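Local coordinates for Glyco_hydro_cc domain-containing protein (Pseudomonas viridiflava, PDB 6UAV), which acts as an endo-beta-1,3-glucanase of glycoside hydrolase family GH128 (subgroup II), cleaving beta-1,3-glucan chains with a TIM-barrel catalytic domain, at residues E106-S109 / A110-V114; A141-A144 / S145-G149; Q203-Q206 / M207-V211; T190-D193 / G194-D198; K67-L70 / L71-G75. All blocks are in the same frame, centred on the assembly; numbering follows the deposited sequence.

Contact 1 (E106-S109 / A110-V114); sequences EQIS and AQTGV
Glu106 O accepts the amide of Ala110 (N to O 2.9 Å) in the closing turns of helix 95-112, a worked example of how a helix is brought to its C-terminal end. The carboxylate of Glu106 turns elsewhere, to Tyr143 OH and the backbone N of Gln153. Gln107 O takes Gln111 N at 2.9 Å. The two glutamine side chains meet a turn apart, their amide planes stacked and only 5° from parallel. Gln107 CG lies 3.5 Å from Gln111 CD, and both OE1 atoms are turned to Lys67 NZ, Gln111 more weakly. Ile108 O is gripped by the Thr112 hydroxyl, whose OG1 stands above the carbonyl plane at 2.8 Å, while Ile108 CG2 and Val114 CG2 make a loose apolar touch. Ser109 O receives Gly113 N at 2.7 Å. With OG anti to the backbone N (chi1 175°), Ser109 also reaches past the helix end to donate to Val114 O, again at 2.7 Å; Gln153 NE2 is bonded to the same hydroxyl. Gly113, at positive phi, lets the chain leave the helix. Hydroxyl donors from Ser109 and Thr112 thus serve carbonyls that bracket the terminus, and the stacked amides present their oxygens to one ammonium group.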
loop_
_atom_site.group_PDB
_atom_site.type_symbol
_atom_site.label_atom_id
_atom_site.label_comp_id
_atom_site.label_asym_id
_atom_site.label_seq_id
_atom_site.Cartn_x
_atom_site.Cartn_y
_atom_site.Cartn_z
ATOM N N GLU A 106 0.496 16.775 -7.745
ATOM C CA GLU A 106 -0.041 17.902 -6.965
ATOM C C GLU A 106 -1.210 18.526 -7.720
ATOM O O GLU A 106 -2.173 19.054 -7.063
ATOM C CB GLU A 106 1.095 18.911 -6.713
ATOM C CG GLU A 106 2.132 18.386 -5.779
ATOM C CD GLU A 106 3.343 19.271 -5.597
ATOM O OE1 GLU A 106 3.669 19.979 -6.549
ATOM O OE2 GLU A 106 3.970 19.218 -4.484
ATOM N N GLN A 107 -1.096 18.656 -9.029
ATOM C CA GLN A 107 -2.184 19.225 -9.840
ATOM C C GLN A 107 -3.418 18.315 -9.682
ATOM O O GLN A 107 -4.559 18.812 -9.468
ATOM C CB GLN A 107 -1.773 19.381 -11.302
ATOM C CG GLN A 107 -2.956 19.938 -12.097
ATOM C CD GLN A 107 -2.635 20.224 -13.549
ATOM O OE1 GLN A 107 -2.310 19.311 -14.328
ATOM N NE2 GLN A 107 -2.773 21.488 -13.915
ATOM N N ILE A 108 -3.238 17.009 -9.791
ATOM C CA ILE A 108 -4.384 16.042 -9.667
ATOM C C ILE A 108 -4.991 16.200 -8.258
ATOM O O ILE A 108 -6.217 16.305 -8.136
ATOM C CB ILE A 108 -3.925 14.612 -9.966
ATOM C CG1 ILE A 108 -3.634 14.410 -11.448
ATOM C CG2 ILE A 108 -4.928 13.609 -9.383
ATOM C CD1 ILE A 108 -2.656 13.269 -11.735
ATOM N N SER A 109 -4.158 16.369 -7.237
ATOM C CA SER A 109 -4.647 16.632 -5.861
ATOM C C SER A 109 -5.462 17.910 -5.804
ATOM O O SER A 109 -6.560 17.874 -5.203
ATOM C CB SER A 109 -3.490 16.628 -4.860
ATOM O OG SER A 109 -3.957 16.996 -3.575
ATOM N N ALA A 110 -4.989 19.026 -6.377
ATOM C CA ALA A 110 -5.727 20.309 -6.338
ATOM C C ALA A 110 -7.051 20.209 -7.103
ATOM O O ALA A 110 -8.048 20.724 -6.605
ATOM C CB ALA A 110 -4.874 21.398 -6.921
ATOM N N GLN A 111 -7.044 19.489 -8.235
ATOM C CA GLN A 111 -8.192 19.455 -9.163
ATOM C C GLN A 111 -9.270 18.475 -8.669
ATOM O O GLN A 111 -10.397 18.600 -9.073
ATOM C CB GLN A 111 -7.665 19.069 -10.536
ATOM C CG GLN A 111 -6.931 20.205 -11.206
ATOM C CD GLN A 111 -6.424 19.764 -12.551
ATOM O OE1 GLN A 111 -6.136 18.586 -12.740
ATOM N NE2 GLN A 111 -6.263 20.707 -13.449
ATOM N N THR A 112 -8.924 17.543 -7.799
ATOM C CA THR A 112 -9.859 16.463 -7.384
ATOM C C THR A 112 -10.049 16.395 -5.864
ATOM O O THR A 112 -11.070 15.798 -5.419
ATOM C CB THR A 112 -9.353 15.108 -7.881
ATOM O OG1 THR A 112 -8.237 14.708 -7.085
ATOM C CG2 THR A 112 -9.033 15.085 -9.355
ATOM N N GLY A 113 -9.127 16.954 -5.095
ATOM C CA GLY A 113 -9.206 16.943 -3.621
ATOM C C GLY A 113 -8.534 15.732 -2.993
ATOM O O GLY A 113 -8.425 15.697 -1.742
ATOM N N VAL A 114 -7.987 14.788 -3.765
ATOM C CA VAL A 114 -7.415 13.553 -3.158
ATOM C C VAL A 114 -6.127 13.916 -2.417
ATOM O O VAL A 114 -5.371 14.786 -2.907
ATOM C CB VAL A 114 -7.135 12.458 -4.198
ATOM C CG1 VAL A 114 -8.432 11.936 -4.818
ATOM C CG2 VAL A 114 -6.137 12.867 -5.270
#

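Contact 2 (A141-A144 / S145-G149); sequences AAYA and SAHQG. With SO4 (sulfate ion), chain D.
His147 lays its imidazole over the ring of Tyr143, one helical turn back, where helix 132-146 gives way to a loop. Its CB sits 3.8 Å from Tyr143 CE1, and from there CG is carried anti to the carbonyl carbon (chi1 -56°), back over the last turn. CG is 3.7 Å from the same Tyr143 CE1. CD2 makes the deepest approach: it lies over the centre of the phenol face, 3.4 Å from Tyr143 CZ, and also comes within 3.0 Å of Tyr143 O. On that side of the imidazole NE2 faces Tyr143 CE2 at 3.7 Å. The result is an offset stack of the Tyr143 and His147 rings, with centroids 4.1 Å apart and planes inclined by 24°, although the two side chains as wholes cross at about a right angle. His147 ND1 points the other way and donates to sulfate O3 at 2.8 Å, the sulfur lying at the ring edge and in its plane; Arg150 holds the same ion. The sulfate, probably from the crystallisation liquor, marks a place where an anion is accepted. At the same helix end, Ala144 O accepts both His147 N and Gly149 N (2.8 Å from the latter), from opposite faces of its carbonyl plane. Tyr143 OH bonds to Glu106 and Arg150, and both side chains touch Pro103, so helix 132-146, which links strand 115-121 to strand 156-161, is tied at its end to the neighbouring helix 95-112.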
loop_
_atom_site.group_PDB
_atom_site.type_symbol
_atom_site.label_atom_id
_atom_site.label_comp_id
_atom_site.label_asym_id
_atom_site.label_seq_id
_atom_site.Cartn_x
_atom_site.Cartn_y
_atom_site.Cartn_z
ATOM N N ALA A 141 15.097 17.159 -1.796
ATOM C CA ALA A 141 16.074 18.182 -2.227
ATOM C C ALA A 141 15.840 18.532 -3.710
ATOM O O ALA A 141 16.012 19.699 -4.059
ATOM C CB ALA A 141 17.458 17.654 -1.960
ATOM N N ALA A 142 15.478 17.537 -4.538
ATOM C CA ALA A 142 15.255 17.744 -5.986
ATOM C C ALA A 142 14.002 18.596 -6.152
ATOM O O ALA A 142 13.990 19.577 -6.913
ATOM C CB ALA A 142 15.119 16.447 -6.702
ATOM N N TYR A 143 12.928 18.217 -5.481
ATOM C CA TYR A 143 11.661 18.971 -5.588
ATOM C C TYR A 143 11.900 20.402 -5.095
ATOM O O TYR A 143 11.540 21.389 -5.778
ATOM C CB TYR A 143 10.532 18.281 -4.831
ATOM C CG TYR A 143 9.250 19.022 -5.088
ATOM C CD1 TYR A 143 8.945 20.154 -4.382
ATOM C CD2 TYR A 143 8.357 18.638 -6.086
ATOM C CE1 TYR A 143 7.779 20.867 -4.607
ATOM C CE2 TYR A 143 7.206 19.355 -6.355
ATOM C CZ TYR A 143 6.891 20.460 -5.592
ATOM O OH TYR A 143 5.799 21.246 -5.837
ATOM N N ALA A 144 12.510 20.598 -3.904
ATOM C CA ALA A 144 12.686 21.934 -3.317
ATOM C C ALA A 144 13.540 22.792 -4.260
ATOM O O ALA A 144 13.243 23.950 -4.428
ATOM C CB ALA A 144 13.293 21.855 -1.941
ATOM N N SER A 145 14.570 22.229 -4.885
ATOM C CA SER A 145 15.401 22.926 -5.882
ATOM C C SER A 145 14.540 23.520 -7.018
ATOM O O SER A 145 14.777 24.695 -7.447
ATOM C CB SER A 145 16.446 21.982 -6.426
ATOM O OG SER A 145 17.243 22.671 -7.377
ATOM N N ALA A 146 13.615 22.714 -7.529
ATOM C CA ALA A 146 12.772 23.116 -8.679
ATOM C C ALA A 146 11.636 24.067 -8.276
ATOM O O ALA A 146 10.975 24.588 -9.231
ATOM C CB ALA A 146 12.268 21.872 -9.368
ATOM N N HIS A 147 11.358 24.282 -6.984
ATOM C CA HIS A 147 10.158 25.048 -6.536
ATOM C C HIS A 147 10.506 26.017 -5.403
ATOM O O HIS A 147 9.697 26.090 -4.400
ATOM C CB HIS A 147 9.041 24.052 -6.178
ATOM C CG HIS A 147 8.736 23.143 -7.312
ATOM N ND1 HIS A 147 7.992 23.584 -8.375
ATOM C CD2 HIS A 147 9.218 21.931 -7.643
ATOM C CE1 HIS A 147 7.917 22.607 -9.266
ATOM N NE2 HIS A 147 8.722 21.588 -8.849
ATOM N N GLN A 148 11.595 26.762 -5.566
ATOM C CA GLN A 148 11.959 27.917 -4.682
ATOM C C GLN A 148 12.005 27.442 -3.219
ATOM O O GLN A 148 11.613 28.217 -2.323
ATOM C CB GLN A 148 10.921 29.041 -4.749
ATOM C CG GLN A 148 10.875 29.810 -6.064
ATOM C CD GLN A 148 9.766 30.864 -6.084
ATOM O OE1 GLN A 148 8.626 30.597 -6.491
ATOM N NE2 GLN A 148 10.082 32.066 -5.617
ATOM N N GLY A 149 12.437 26.210 -2.982
ATOM C CA GLY A 149 12.652 25.699 -1.610
ATOM C C GLY A 149 11.405 25.105 -0.984
ATOM O O GLY A 149 11.503 24.593 0.128
HETATM S S SO4 D . 6.377 26.803 -8.588
HETATM O O1 SO4 D . 6.417 27.356 -7.277
HETATM O O2 SO4 D . 6.087 27.840 -9.539
HETATM O O3 SO4 D . 7.658 26.275 -8.903
HETATM O O4 SO4 D . 5.351 25.780 -8.672
#

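Contact 3 (Q203-Q206 / M207-V211); sequences QKQQ and MAEMV
Gln203 O and Met207 N, 2.7 Å apart, begin an unbroken run of i to i+4 backbone bonds through the middle of helix 200-216. Lys204 O to Ala208 N, Gln205 O to Glu209 N and Gln206 O to Met210 N continue it, all with N-H...O angles of 160° or more. On this regular frame the exposed Gln205 and Glu209 form a small polar cluster with the buried Gln206, whose OE1 is bonded to Asn187 ND2. Gln206 NE2 donates to Gln205 OE1 at 2.9 Å, on a lone pair and in the carbonyl plane, which fixes how the two neighbouring amides are turned. Glu209 then receives one amide on each oxygen: Gln205 NE2 reaches OE2 at 2.9 Å and Gln206 NE2 reaches OE1 at 3.3 Å, both weak bonds. The carboxylate is steeply inclined to both amides, 75° from that of Gln205. Bending at chi2 (-77°) brings the Gln205 amide back toward Glu209. Met210 CG packs 3.1 Å from Gln206 O. Met210 and Val211 meet Phe185 of strand 180-185, and Met207 lies on Trp225 of strand 220-225 and on Leu249 and Tyr253. Helix 200-216 thus lies over strands 180-185 and 220-225 and against helix 248-255.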
loop_
_atom_site.group_PDB
_atom_site.type_symbol
_atom_site.label_atom_id
_atom_site.label_comp_id
_atom_site.label_asym_id
_atom_site.label_seq_id
_atom_site.Cartn_x
_atom_site.Cartn_y
_atom_site.Cartn_z
ATOM N N GLN A 203 3.457 -17.552 10.216
ATOM C CA GLN A 203 2.899 -16.370 9.498
ATOM C C GLN A 203 1.746 -15.813 10.334
ATOM O O GLN A 203 1.598 -14.582 10.405
ATOM C CB GLN A 203 2.425 -16.700 8.078
ATOM C CG GLN A 203 2.155 -15.490 7.216
ATOM C CD GLN A 203 3.392 -14.658 6.990
ATOM O OE1 GLN A 203 3.538 -13.627 7.608
ATOM N NE2 GLN A 203 4.241 -15.079 6.065
ATOM N N LYS A 204 0.930 -16.691 10.957
ATOM C CA LYS A 204 -0.213 -16.200 11.803
ATOM C C LYS A 204 0.345 -15.399 12.978
ATOM O O LYS A 204 -0.179 -14.293 13.334
ATOM C CB LYS A 204 -1.102 -17.354 12.295
ATOM C CG LYS A 204 -2.033 -17.976 11.259
ATOM C CD LYS A 204 -2.781 -19.208 11.751
ATOM C CE LYS A 204 -3.830 -18.825 12.770
ATOM N NZ LYS A 204 -4.502 -20.036 13.276
ATOM N N GLN A 205 1.396 -15.928 13.609
ATOM C CA GLN A 205 2.046 -15.253 14.762
ATOM C C GLN A 205 2.501 -13.862 14.311
ATOM O O GLN A 205 2.278 -12.861 15.026
ATOM C CB GLN A 205 3.140 -16.150 15.316
ATOM C CG GLN A 205 3.695 -15.670 16.653
ATOM C CD GLN A 205 4.641 -14.500 16.559
ATOM O OE1 GLN A 205 5.328 -14.298 15.553
ATOM N NE2 GLN A 205 4.678 -13.699 17.613
ATOM N N GLN A 206 3.167 -13.789 13.174
ATOM C CA GLN A 206 3.758 -12.514 12.727
ATOM C C GLN A 206 2.640 -11.579 12.224
ATOM O O GLN A 206 2.707 -10.367 12.535
ATOM C CB GLN A 206 4.812 -12.764 11.662
ATOM C CG GLN A 206 6.163 -13.064 12.278
ATOM C CD GLN A 206 6.667 -11.877 13.078
ATOM O OE1 GLN A 206 6.994 -10.836 12.483
ATOM N NE2 GLN A 206 6.700 -12.019 14.417
ATOM N N MET A 207 1.594 -12.108 11.590
ATOM C CA MET A 207 0.417 -11.282 11.212
ATOM C C MET A 207 -0.184 -10.672 12.466
ATOM O O MET A 207 -0.462 -9.457 12.474
ATOM C CB MET A 207 -0.646 -12.113 10.471
ATOM C CG MET A 207 -1.935 -11.351 10.286
ATOM S SD MET A 207 -3.164 -12.373 9.483
ATOM C CE MET A 207 -2.602 -12.185 7.789
ATOM N N ALA A 208 -0.378 -11.441 13.514
ATOM C CA ALA A 208 -1.002 -10.867 14.731
ATOM C C ALA A 208 -0.100 -9.745 15.291
ATOM O O ALA A 208 -0.598 -8.685 15.684
ATOM C CB ALA A 208 -1.279 -11.972 15.740
ATOM N N GLU A 209 1.198 -10.010 15.412
ATOM C CA GLU A 209 2.152 -9.017 15.975
ATOM C C GLU A 209 2.108 -7.737 15.124
ATOM O O GLU A 209 1.927 -6.660 15.674
ATOM C CB GLU A 209 3.577 -9.573 16.002
ATOM C CG GLU A 209 3.842 -10.247 17.309
ATOM C CD GLU A 209 5.286 -10.479 17.711
ATOM O OE1 GLU A 209 6.214 -10.007 16.991
ATOM O OE2 GLU A 209 5.449 -11.175 18.730
ATOM N N MET A 210 2.255 -7.880 13.816
ATOM C CA MET A 210 2.340 -6.710 12.911
ATOM C C MET A 210 0.999 -5.981 12.910
ATOM O O MET A 210 1.026 -4.759 12.984
ATOM C CB MET A 210 2.734 -7.142 11.514
ATOM C CG MET A 210 4.056 -7.826 11.509
ATOM S SD MET A 210 4.569 -8.526 9.846
ATOM C CE MET A 210 5.320 -7.005 9.351
ATOM N N VAL A 211 -0.111 -6.692 12.809
ATOM C CA VAL A 211 -1.438 -6.019 12.760
ATOM C C VAL A 211 -1.666 -5.289 14.081
ATOM O O VAL A 211 -2.164 -4.103 14.069
ATOM C CB VAL A 211 -2.581 -7.024 12.446
ATOM C CG1 VAL A 211 -3.963 -6.414 12.735
ATOM C CG2 VAL A 211 -2.483 -7.456 11.015
HETATM O O HOH W 1 8.567 -10.473 16.779
#

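Contact 4 (T190-D193 / G194-D198); sequences TLDD and GLQID
Gln196 NE2 donates to Asp192 OD1 at 3.0 Å across a loop that follows the seventh strand of the barrel, where an inverse gamma turn centred on Asp192 leads into an Asx turn at Asp193. The two side chains run side by side, but their flat ends are nearly perpendicular, 85° apart: the aspartate oxygen lies in the amide plane of Gln196, whereas the donor stands above the carboxylate plane. In the Asx turn Asp193 OD1 accepts Leu195 N at 2.9 Å on its anti side, and OD2 of the same carboxylate is bonded to His189. The other end of the Gln196 amide points inward to the turn: OE1 receives two weak bonds, from Gly194 N at 3.0 Å and from Asp193 N at 3.3 Å. It takes a bent side chain to place both ends so, CG lying between the backbone N and the carbonyl carbon (chi1 59°) with a sharp turn at chi2. One amide thus acts as donor and acceptor within an exposed loop. Outward from it, Ile197 packs on Gln203 and Gln206 of helix 200-216, while Leu195 O takes Tyr164 OH. At the base of the side chain, Gln196 CB comes 3.6 Å from Leu191 O.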
loop_
_atom_site.group_PDB
_atom_site.type_symbol
_atom_site.label_atom_id
_atom_site.label_comp_id
_atom_site.label_asym_id
_atom_site.label_seq_id
_atom_site.Cartn_x
_atom_site.Cartn_y
_atom_site.Cartn_z
ATOM N N THR A 190 13.505 -15.709 5.333
ATOM C CA THR A 190 13.867 -16.982 4.684
ATOM C C THR A 190 15.182 -17.550 5.250
ATOM O O THR A 190 15.382 -18.807 5.282
ATOM C CB THR A 190 13.932 -16.747 3.168
ATOM O OG1 THR A 190 12.589 -16.455 2.771
ATOM C CG2 THR A 190 14.474 -17.947 2.421
ATOM N N LEU A 191 16.124 -16.700 5.618
ATOM C CA LEU A 191 17.461 -17.182 6.057
ATOM C C LEU A 191 17.326 -18.166 7.218
ATOM O O LEU A 191 16.416 -18.027 8.106
ATOM C CB LEU A 191 18.329 -15.999 6.465
ATOM C CG LEU A 191 18.785 -15.088 5.332
ATOM C CD1 LEU A 191 19.612 -13.964 5.928
ATOM C CD2 LEU A 191 19.664 -15.868 4.366
ATOM N N ASP A 192 18.200 -19.166 7.218
ATOM C CA ASP A 192 18.148 -20.250 8.226
ATOM C C ASP A 192 18.757 -19.777 9.554
ATOM O O ASP A 192 19.841 -20.202 9.870
ATOM C CB ASP A 192 18.822 -21.506 7.667
ATOM C CG ASP A 192 18.626 -22.762 8.522
ATOM O OD1 ASP A 192 17.878 -22.756 9.538
ATOM O OD2 ASP A 192 19.237 -23.773 8.155
ATOM N N ASP A 193 18.050 -18.970 10.346
ATOM C CA ASP A 193 18.631 -18.384 11.593
ATOM C C ASP A 193 17.787 -18.756 12.880
ATOM O O ASP A 193 17.972 -18.037 13.856
ATOM C CB ASP A 193 18.814 -16.855 11.398
ATOM C CG ASP A 193 17.657 -16.004 10.804
ATOM O OD1 ASP A 193 16.406 -16.379 10.860
ATOM O OD2 ASP A 193 18.048 -14.969 10.278
ATOM N N GLY A 194 16.695 -19.494 12.624
ATOM C CA GLY A 194 15.550 -19.664 13.573
ATOM C C GLY A 194 14.338 -18.755 13.365
ATOM O O GLY A 194 13.294 -19.189 13.958
ATOM N N LEU A 195 14.404 -17.645 12.565
ATOM C CA LEU A 195 13.320 -16.631 12.377
ATOM C C LEU A 195 12.579 -16.852 11.042
ATOM O O LEU A 195 11.645 -16.071 10.755
ATOM C CB LEU A 195 13.875 -15.201 12.398
ATOM C CG LEU A 195 14.422 -14.710 13.732
ATOM C CD1 LEU A 195 15.192 -13.421 13.530
ATOM C CD2 LEU A 195 13.261 -14.521 14.722
ATOM N N GLN A 196 13.015 -17.823 10.239
ATOM C CA GLN A 196 12.380 -18.097 8.921
ATOM C C GLN A 196 10.901 -18.383 9.130
ATOM O O GLN A 196 10.549 -19.090 10.106
ATOM C CB GLN A 196 13.063 -19.210 8.132
ATOM C CG GLN A 196 13.115 -20.570 8.820
ATOM C CD GLN A 196 14.432 -20.817 9.498
ATOM O OE1 GLN A 196 14.887 -20.048 10.355
ATOM N NE2 GLN A 196 15.089 -21.886 9.062
ATOM N N ILE A 197 10.064 -17.849 8.248
ATOM C CA ILE A 197 8.593 -18.035 8.327
ATOM C C ILE A 197 8.249 -19.180 7.383
ATOM O O ILE A 197 7.987 -18.915 6.201
ATOM C CB ILE A 197 7.845 -16.736 8.015
ATOM C CG1 ILE A 197 8.319 -15.583 8.906
ATOM C CG2 ILE A 197 6.340 -16.969 8.123
ATOM C CD1 ILE A 197 8.115 -15.831 10.386
ATOM N N ASP A 198 8.336 -20.410 7.884
ATOM C CA ASP A 198 8.322 -21.646 7.055
ATOM C C ASP A 198 7.112 -22.486 7.499
ATOM O O ASP A 198 7.052 -23.657 7.155
ATOM C CB ASP A 198 9.649 -22.391 7.158
ATOM C CG ASP A 198 9.993 -22.633 8.637
ATOM O OD1 ASP A 198 9.316 -22.088 9.487
ATOM O OD2 ASP A 198 10.817 -23.632 8.815
#

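Contact 5 (K67-L70 / L71-G75); sequences KLYL and LAHPG. With SO4 (sulfate ion), chain C.
Tyr69 and His73 pair one turn apart at the end of helix 63-72, and the torsions of both decide how. The tyrosine leaves the helix with CG anti to the backbone N, and the histidine comes back over it. Its chi2 of 86° directs ND1 at the helix: His73 ND1 donates to Tyr69 O at 2.7 Å, nearly straight at 166° and with the oxygen in the ring plane. The same rotation lowers His73 CE1 to 3.2 Å from Tyr69 CD1. Tyr69 CE1 meets the imidazole face toward its rim, yet the planes are 40° apart, an oblique pairing. In the same turn His73 N closes on Leu70 O at 3.0 Å. Leu71 folds its CG to 3.2 Å from Lys67 O. Lys67 itself stretches out, and its NZ reaches Gln107 of helix 95-112. Beyond the turn, Gly75 N donates to O2 of a sulfate ion at 3.1 Å, an ion that probably comes from the crystallisation liquor. An imidazole N-H thus serves a carbonyl of the last turn, where the helix dipole would favour a donor, and this bond together with the phenol contact fixes the ring's rotation.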
loop_
_atom_site.group_PDB
_atom_site.type_symbol
_atom_site.label_atom_id
_atom_site.label_comp_id
_atom_site.label_asym_id
_atom_site.label_seq_id
_atom_site.Cartn_x
_atom_site.Cartn_y
_atom_site.Cartn_z
ATOM N N LYS A 67 -8.028 11.849 -13.812
ATOM C CA LYS A 67 -8.815 12.978 -13.276
ATOM C C LYS A 67 -10.295 12.726 -13.487
ATOM O O LYS A 67 -11.103 12.973 -12.577
ATOM C CB LYS A 67 -8.404 14.283 -13.963
ATOM C CG LYS A 67 -7.077 14.819 -13.477
ATOM C CD LYS A 67 -6.574 15.890 -14.425
ATOM C CE LYS A 67 -5.164 16.306 -14.075
ATOM N NZ LYS A 67 -4.745 17.485 -14.865
ATOM N N LEU A 68 -10.641 12.273 -14.675
ATOM C CA LEU A 68 -12.043 12.036 -15.072
ATOM C C LEU A 68 -12.627 11.015 -14.075
ATOM O O LEU A 68 -13.754 11.209 -13.553
ATOM C CB LEU A 68 -12.003 11.538 -16.527
ATOM C CG LEU A 68 -13.323 11.420 -17.269
ATOM C CD1 LEU A 68 -14.002 12.771 -17.430
ATOM C CD2 LEU A 68 -13.075 10.798 -18.654
ATOM N N TYR A 69 -11.900 9.923 -13.818
ATOM C CA TYR A 69 -12.348 8.873 -12.871
ATOM C C TYR A 69 -12.490 9.442 -11.454
ATOM O O TYR A 69 -13.560 9.290 -10.809
ATOM C CB TYR A 69 -11.403 7.675 -12.917
ATOM C CG TYR A 69 -11.679 6.598 -11.896
ATOM C CD1 TYR A 69 -12.767 5.752 -12.007
ATOM C CD2 TYR A 69 -10.831 6.395 -10.829
ATOM C CE1 TYR A 69 -13.047 4.779 -11.060
ATOM C CE2 TYR A 69 -11.077 5.412 -9.888
ATOM C CZ TYR A 69 -12.179 4.589 -9.997
ATOM O OH TYR A 69 -12.449 3.601 -9.105
ATOM N N LEU A 70 -11.462 10.131 -10.954
ATOM C CA LEU A 70 -11.540 10.633 -9.569
ATOM C C LEU A 70 -12.693 11.626 -9.438
ATOM O O LEU A 70 -13.433 11.540 -8.438
ATOM C CB LEU A 70 -10.221 11.293 -9.155
ATOM C CG LEU A 70 -9.011 10.383 -9.030
ATOM C CD1 LEU A 70 -7.735 11.176 -8.769
ATOM C CD2 LEU A 70 -9.203 9.398 -7.885
ATOM N N LEU A 71 -12.878 12.535 -10.376
ATOM C CA LEU A 71 -13.912 13.573 -10.185
ATOM C C LEU A 71 -15.302 12.930 -10.143
ATOM O O LEU A 71 -16.191 13.488 -9.453
ATOM C CB LEU A 71 -13.785 14.572 -11.323
ATOM C CG LEU A 71 -12.577 15.487 -11.160
ATOM C CD1 LEU A 71 -12.260 16.227 -12.460
ATOM C CD2 LEU A 71 -12.830 16.459 -10.007
ATOM N N ALA A 72 -15.501 11.829 -10.866
ATOM C CA ALA A 72 -16.831 11.177 -10.900
ATOM C C ALA A 72 -17.001 10.149 -9.760
ATOM O O ALA A 72 -18.082 9.581 -9.673
ATOM C CB ALA A 72 -17.078 10.554 -12.261
ATOM N N HIS A 73 -16.014 10.007 -8.887
ATOM C CA HIS A 73 -16.025 9.090 -7.716
ATOM C C HIS A 73 -15.540 9.906 -6.521
ATOM O O HIS A 73 -14.455 9.662 -5.960
ATOM C CB HIS A 73 -15.162 7.850 -7.985
ATOM C CG HIS A 73 -15.648 7.021 -9.134
ATOM N ND1 HIS A 73 -15.275 7.290 -10.436
ATOM C CD2 HIS A 73 -16.417 5.911 -9.191
ATOM C CE1 HIS A 73 -15.846 6.418 -11.254
ATOM N NE2 HIS A 73 -16.550 5.563 -10.516
ATOM N N PRO A 74 -16.354 10.896 -6.087
ATOM C CA PRO A 74 -15.933 11.829 -5.035
ATOM C C PRO A 74 -15.761 11.172 -3.661
ATOM O O PRO A 74 -15.146 11.799 -2.791
ATOM C CB PRO A 74 -17.060 12.877 -5.016
ATOM C CG PRO A 74 -18.224 12.113 -5.526
ATOM C CD PRO A 74 -17.669 11.230 -6.629
ATOM N N GLY A 75 -16.271 9.948 -3.500
ATOM C CA GLY A 75 -15.980 9.128 -2.305
ATOM C C GLY A 75 -14.518 8.768 -2.175
ATOM O O GLY A 75 -14.120 8.318 -1.056
HETATM S S SO4 C . -18.279 7.533 -5.107
HETATM O O1 SO4 C . -18.747 7.037 -6.385
HETATM O O2 SO4 C . -18.744 8.875 -4.927
HETATM O O3 SO4 C . -18.856 6.709 -4.075
HETATM O O4 SO4 C . -16.858 7.460 -5.073
#

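Along the chain the order is contact 5, contact 1, contact 2, contact 4, contact 3, all within one eight-stranded parallel beta/alpha barrel. Contacts 5, 1 and 2 lie at or near the C-terminal ends of successive helices 63-72, 95-112 and 132-146, each leading to the next barrel strand. Centres of contacts 5 and 1 are about 11 Å apart, bridged by Lys67 to Gln107; contacts 1 and 2, about 20 Å apart, meet through Glu106 and Tyr143. Contacts 4 and 3 form a second group, about 15 Å apart, joined where Ile197 packs on helix 200-216. Contacts 1 and 5 lie across the chain's centre from contacts 3 and 4, so these are local features in separate parts of the barrel's outer layer.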